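Local atomic coordinates of protein SSD1 (Saccharomyces cerevisiae S288C, PDB entry 7AM1), a protein that binds mRNA untranslated regions and represses translation as a non-enzymatic member of the RNase II family, and is implicated in G1 control. Residues Ser745-Ile750 and Glu756-Gly761; Glu871-Ile874 and Tyr879-Glu882. All blocks are in the same frame, centred on the assembly; numbering follows the deposited sequence.

Overall arrangement
Both contacts lie in the C-terminal part of the chain, and each closes a short beta hairpin. Interaction 1 comes first: strand 745-750 turns back through a few residues into strand 755-760, at the edge of an antiparallel sheet that continues through 732-741 and 888-896 to 903-908. Only after that hairpin is complete does interaction 2 open, pairing 872-875 with 878-884, so the two follow in series and neither nest nor cross. The second hairpin adds to strands 777-782 and 766-772. Strand 878-884 leads directly into 888-896, linking the two sheets. The centres of interaction 1 and interaction 2 are about 18 Å apart, and the nearest atoms of interaction 1 and interaction 2 about 7 Å apart.

Interaction 1: Ser745-Ile750 and Glu756-Gly761; sequences SFDVFI and EKRVHG
Residues Ser745-Ile750 and Glu756-His760 run antiparallel as the two arms of a hairpin, their short axes 4.5 Å apart at closest approach and 151° between directions. Phe746 pairs with Val759, and Val748 with Lys757, each through two backbone hydrogen bonds; the shortest include Val748 N to Lys757 O at 2.8 Å. Between these pairs, Asp747 faces Arg758 at a non-hydrogen-bonded position. Their side chains run alongside each other, and the guanidinium grips the carboxylate side-on: NE of Arg758 reaches Asp747 OD1 at 2.6 Å and NH2 of Arg758 reaches Asp747 OD2 at 3.2 Å, each oxygen accepting through its syn lone pair. The two planes lie only 15° apart. CG of Arg758 stands anti to the backbone N (chi1 176°), and a bend at chi3 brings NE beside the acid. With an alanine at this position, the Asp747 carboxylate would probably lose its paired charge and two-point grip, leaving water and Tyr742 OH to hold OD2 near another acid. That acid is Glu756, whose OE2 lies 4.2 Å from Asp747 OD2; a water donating to both oxygens and the salt bridge from Glu756 to Lys629 probably ease the repulsion. On the other face of the hairpin, Val759 CB sits over the Phe746 ring, 3.7 Å from its centroid, in a CH-pi contact. The hairpin belongs to the family's DIS3L2-like C-terminal region, where strand 745-750 also bonds to strand 732-741. Phe749 and Glu756 pack on helix 617-629, while Lys757 and Val759 meet strand 903-908, and Lys757 NZ also bonds to Ser188 O.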
loop_
_atom_site.group_PDB
_atom_site.type_symbol
_atom_site.label_atom_id
_atom_site.label_comp_id
_atom_site.label_asym_id
_atom_site.label_seq_id
_atom_site.Cartn_x
_atom_site.Cartn_y
_atom_site.Cartn_z
ATOM N N SER A 745 2.921 -11.582 23.233
ATOM C CA SER A 745 3.066 -11.746 21.792
ATOM C C SER A 745 4.275 -10.931 21.364
ATOM O O SER A 745 4.854 -10.184 22.156
ATOM C CB SER A 745 1.811 -11.301 21.040
ATOM O OG SER A 745 1.526 -9.931 21.280
ATOM N N PHE A 746 4.660 -11.095 20.104
ATOM C CA PHE A 746 5.724 -10.277 19.545
ATOM C C PHE A 746 5.604 -10.298 18.031
ATOM O O PHE A 746 5.094 -11.258 17.447
ATOM C CB PHE A 746 7.115 -10.751 19.995
ATOM C CG PHE A 746 7.433 -12.190 19.653
ATOM C CD1 PHE A 746 7.002 -13.227 20.469
ATOM C CD2 PHE A 746 8.194 -12.499 18.535
ATOM C CE1 PHE A 746 7.308 -14.550 20.169
ATOM C CE2 PHE A 746 8.504 -13.823 18.225
ATOM C CZ PHE A 746 8.056 -14.849 19.047
ATOM N N ASP A 747 6.076 -9.223 17.408
ATOM C CA ASP A 747 6.034 -9.079 15.962
ATOM C C ASP A 747 7.368 -9.488 15.355
ATOM O O ASP A 747 8.435 -9.190 15.902
ATOM C CB ASP A 747 5.693 -7.639 15.567
ATOM C CG ASP A 747 4.335 -7.203 16.079
ATOM O OD1 ASP A 747 3.492 -8.092 16.336
ATOM O OD2 ASP A 747 4.110 -5.980 16.222
ATOM N N VAL A 748 7.296 -10.181 14.227
ATOM C CA VAL A 748 8.469 -10.566 13.459
ATOM C C VAL A 748 8.256 -10.071 12.039
ATOM O O VAL A 748 7.120 -9.945 11.571
ATOM C CB VAL A 748 8.709 -12.093 13.476
ATOM C CG1 VAL A 748 8.975 -12.581 14.895
ATOM C CG2 VAL A 748 7.515 -12.825 12.877
ATOM N N PHE A 749 9.350 -9.782 11.350
ATOM C CA PHE A 749 9.268 -9.487 9.930
ATOM C C PHE A 749 10.277 -10.354 9.197
ATOM O O PHE A 749 11.285 -10.795 9.760
ATOM C CB PHE A 749 9.472 -7.989 9.629
ATOM C CG PHE A 749 10.842 -7.480 9.931
ATOM C CD1 PHE A 749 11.249 -7.286 11.238
ATOM C CD2 PHE A 749 11.710 -7.162 8.904
ATOM C CE1 PHE A 749 12.510 -6.805 11.521
ATOM C CE2 PHE A 749 12.974 -6.683 9.175
ATOM C CZ PHE A 749 13.377 -6.501 10.489
ATOM N N ILE A 750 9.956 -10.631 7.942
ATOM C CA ILE A 750 10.725 -11.557 7.121
ATOM C C ILE A 750 11.036 -10.799 5.838
ATOM O O ILE A 750 10.194 -10.756 4.931
ATOM C CB ILE A 750 9.932 -12.849 6.872
ATOM C CG1 ILE A 750 9.325 -13.353 8.190
ATOM C CG2 ILE A 750 10.836 -13.916 6.266
ATOM C CD1 ILE A 750 8.342 -14.500 8.037
ATOM N N GLU A 756 5.162 -8.812 7.756
ATOM C CA GLU A 756 5.315 -8.580 9.183
ATOM C C GLU A 756 4.107 -9.214 9.854
ATOM O O GLU A 756 2.969 -8.927 9.469
ATOM C CB GLU A 756 5.394 -7.082 9.495
ATOM C CG GLU A 756 5.451 -6.749 10.980
ATOM C CD GLU A 756 5.022 -5.325 11.291
ATOM O OE1 GLU A 756 4.305 -4.706 10.474
ATOM O OE2 GLU A 756 5.415 -4.820 12.364
ATOM N N LYS A 757 4.348 -10.095 10.821
ATOM C CA LYS A 757 3.277 -10.855 11.452
ATOM C C LYS A 757 3.569 -11.006 12.938
ATOM O O LYS A 757 4.671 -10.722 13.410
ATOM C CB LYS A 757 3.106 -12.229 10.791
ATOM C CG LYS A 757 2.612 -12.158 9.357
ATOM C CD LYS A 757 1.122 -11.878 9.296
ATOM C CE LYS A 757 0.723 -11.195 7.992
ATOM N NZ LYS A 757 0.693 -9.709 8.135
ATOM N N ARG A 758 2.567 -11.481 13.673
ATOM C CA ARG A 758 2.608 -11.507 15.128
ATOM C C ARG A 758 2.518 -12.933 15.652
ATOM O O ARG A 758 1.587 -13.670 15.312
ATOM C CB ARG A 758 1.467 -10.664 15.702
ATOM C CG ARG A 758 1.360 -10.691 17.218
ATOM C CD ARG A 758 0.482 -9.556 17.713
ATOM N NE ARG A 758 1.061 -8.264 17.348
ATOM C CZ ARG A 758 0.389 -7.121 17.291
ATOM N NH1 ARG A 758 -0.907 -7.087 17.577
ATOM N NH2 ARG A 758 1.020 -6.008 16.949
ATOM N N VAL A 759 3.481 -13.304 16.492
ATOM C CA VAL A 759 3.449 -14.565 17.222
ATOM C C VAL A 759 2.652 -14.355 18.502
ATOM O O VAL A 759 2.943 -13.440 19.284
ATOM C CB VAL A 759 4.870 -15.059 17.535
ATOM C CG1 VAL A 759 4.815 -16.335 18.374
ATOM C CG2 VAL A 759 5.656 -15.287 16.245
ATOM N N HIS A 760 1.634 -15.186 18.709
ATOM C CA HIS A 760 0.770 -15.095 19.879
ATOM C C HIS A 760 1.103 -16.201 20.872
ATOM O O HIS A 760 1.168 -17.379 20.502
ATOM C CB HIS A 760 -0.698 -15.184 19.465
ATOM C CG HIS A 760 -1.143 -14.043 18.610
ATOM N ND1 HIS A 760 -1.559 -12.839 19.138
ATOM C CD2 HIS A 760 -1.207 -13.909 17.265
ATOM C CE1 HIS A 760 -1.877 -12.019 18.153
ATOM N NE2 HIS A 760 -1.672 -12.642 17.007
ATOM N N GLY A 761 1.300 -15.818 22.135
ATOM C CA GLY A 761 1.614 -16.805 23.154
ATOM C C GLY A 761 0.530 -17.854 23.304
ATOM O O GLY A 761 0.819 -19.027 23.556
HETATM O O HOH W 1 5.892 -4.206 14.992
#

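Interaction 2: Glu871-Ile874 and Tyr879-Glu882; sequences ETRI and YIQE
Arg873 lies across Ile880 and reaches Glu882, crossing the glutamate side chain at about a right angle. NH1 of Arg873 comes within 2.7 Å of Glu882 OE2 in a salt bridge, but the guanidinium and carboxylate planes stand 79° apart, so the two groups meet through one nitrogen and one oxygen and not as a flat, two-toothed pair. Ile880 supports the guanidinium from one face: its CG2 is 3.6 Å from Arg873 NH1, and its CD1 lies over the same group near the rim. With CG set between the backbone N and the carbonyl carbon (chi1 63°) and the chain extended to NE, the arginine is carried over the isoleucine toward the acid. Outside the pair, Glu875 takes NE of Arg873 in a second salt bridge, and Glu882 OE1 is bonded to His884. The backbone beneath is an antiparallel beta hairpin, with strand 872-875 at the edge of its sheet and 878-884 also bonded to strand 777-782. Arg873 and Ile880 exchange two hydrogen bonds, and Glu882 N donates to Glu871 O at 2.9 Å. The Glu871 side chain runs beside that of Glu882, its CG 3.6 Å from Glu882 OE1, with the carboxylate planes turned 53° apart. On the opposite face of the hairpin, Ile874 CG1 meets Tyr879 CD2 at 3.9 Å, and Thr872 CG2 approaches Gln881 CB. Phe912 packs edge-to-face with Tyr879 there, while Gln881 OE1 receives a bond from Trp782 and its NE2 donates to a water that also bridges Glu871 N and Glu882 O.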
loop_
_atom_site.group_PDB
_atom_site.type_symbol
_atom_site.label_atom_id
_atom_site.label_comp_id
_atom_site.label_asym_id
_atom_site.label_seq_id
_atom_site.Cartn_x
_atom_site.Cartn_y
_atom_site.Cartn_z
ATOM N N GLU A 871 17.941 -18.221 22.071
ATOM C CA GLU A 871 18.533 -17.902 23.369
ATOM C C GLU A 871 17.676 -18.574 24.438
ATOM O O GLU A 871 16.557 -18.126 24.714
ATOM C CB GLU A 871 18.607 -16.390 23.572
ATOM C CG GLU A 871 19.344 -15.954 24.835
ATOM C CD GLU A 871 20.810 -16.369 24.835
ATOM O OE1 GLU A 871 21.396 -16.488 23.738
ATOM O OE2 GLU A 871 21.377 -16.581 25.931
ATOM N N THR A 872 18.198 -19.643 25.043
ATOM C CA THR A 872 17.411 -20.490 25.928
ATOM C C THR A 872 18.161 -20.768 27.222
ATOM O O THR A 872 19.379 -20.593 27.312
ATOM C CB THR A 872 17.056 -21.827 25.258
ATOM O OG1 THR A 872 18.255 -22.471 24.809
ATOM C CG2 THR A 872 16.119 -21.617 24.082
ATOM N N ARG A 873 17.407 -21.206 28.232
ATOM C CA ARG A 873 18.004 -21.667 29.477
ATOM C C ARG A 873 16.994 -22.493 30.260
ATOM O O ARG A 873 15.779 -22.312 30.130
ATOM C CB ARG A 873 18.506 -20.506 30.338
ATOM C CG ARG A 873 17.433 -19.559 30.819
ATOM C CD ARG A 873 18.065 -18.325 31.440
ATOM N NE ARG A 873 17.150 -17.654 32.357
ATOM C CZ ARG A 873 16.302 -16.691 32.008
ATOM N NH1 ARG A 873 16.240 -16.272 30.750
ATOM N NH2 ARG A 873 15.510 -16.148 32.922
ATOM N N ILE A 874 17.523 -23.405 31.070
ATOM C CA ILE A 874 16.727 -24.333 31.861
ATOM C C ILE A 874 16.971 -24.009 33.327
ATOM O O ILE A 874 18.097 -24.157 33.819
ATOM C CB ILE A 874 17.090 -25.793 31.542
ATOM C CG1 ILE A 874 16.790 -26.089 30.070
ATOM C CG2 ILE A 874 16.328 -26.753 32.459
ATOM C CD1 ILE A 874 17.276 -27.437 29.596
ATOM N N TYR A 879 11.657 -24.060 31.253
ATOM C CA TYR A 879 12.349 -24.151 29.965
ATOM C C TYR A 879 12.126 -22.823 29.242
ATOM O O TYR A 879 11.130 -22.631 28.544
ATOM C CB TYR A 879 11.830 -25.347 29.173
ATOM C CG TYR A 879 12.059 -26.657 29.899
ATOM C CD1 TYR A 879 11.154 -27.109 30.850
ATOM C CD2 TYR A 879 13.191 -27.424 29.657
ATOM C CE1 TYR A 879 11.362 -28.298 31.530
ATOM C CE2 TYR A 879 13.408 -28.619 30.334
ATOM C CZ TYR A 879 12.490 -29.048 31.269
ATOM O OH TYR A 879 12.695 -30.229 31.948
ATOM N N ILE A 880 13.087 -21.914 29.398
ATOM C CA ILE A 880 12.900 -20.499 29.097
ATOM C C ILE A 880 13.581 -20.144 27.785
ATOM O O ILE A 880 14.748 -20.491 27.565
ATOM C CB ILE A 880 13.447 -19.621 30.239
ATOM C CG1 ILE A 880 12.752 -19.974 31.555
ATOM C CG2 ILE A 880 13.297 -18.147 29.893
ATOM C CD1 ILE A 880 13.243 -19.175 32.746
ATOM N N GLN A 881 12.854 -19.434 26.921
ATOM C CA GLN A 881 13.412 -18.804 25.731
ATOM C C GLN A 881 13.239 -17.296 25.858
ATOM O O GLN A 881 12.142 -16.823 26.177
ATOM C CB GLN A 881 12.731 -19.299 24.450
ATOM C CG GLN A 881 13.316 -18.691 23.180
ATOM C CD GLN A 881 12.547 -19.075 21.930
ATOM O OE1 GLN A 881 11.485 -19.692 22.008
ATOM N NE2 GLN A 881 13.079 -18.704 20.769
ATOM N N GLU A 882 14.314 -16.549 25.614
ATOM C CA GLU A 882 14.269 -15.094 25.648
ATOM C C GLU A 882 13.988 -14.550 24.252
ATOM O O GLU A 882 14.639 -14.949 23.280
ATOM C CB GLU A 882 15.584 -14.512 26.169
ATOM C CG GLU A 882 16.080 -15.119 27.463
ATOM C CD GLU A 882 17.319 -14.416 27.988
ATOM O OE1 GLU A 882 17.960 -13.675 27.208
ATOM O OE2 GLU A 882 17.651 -14.607 29.178
HETATM O O HOH W 2 15.480 -16.792 21.500
#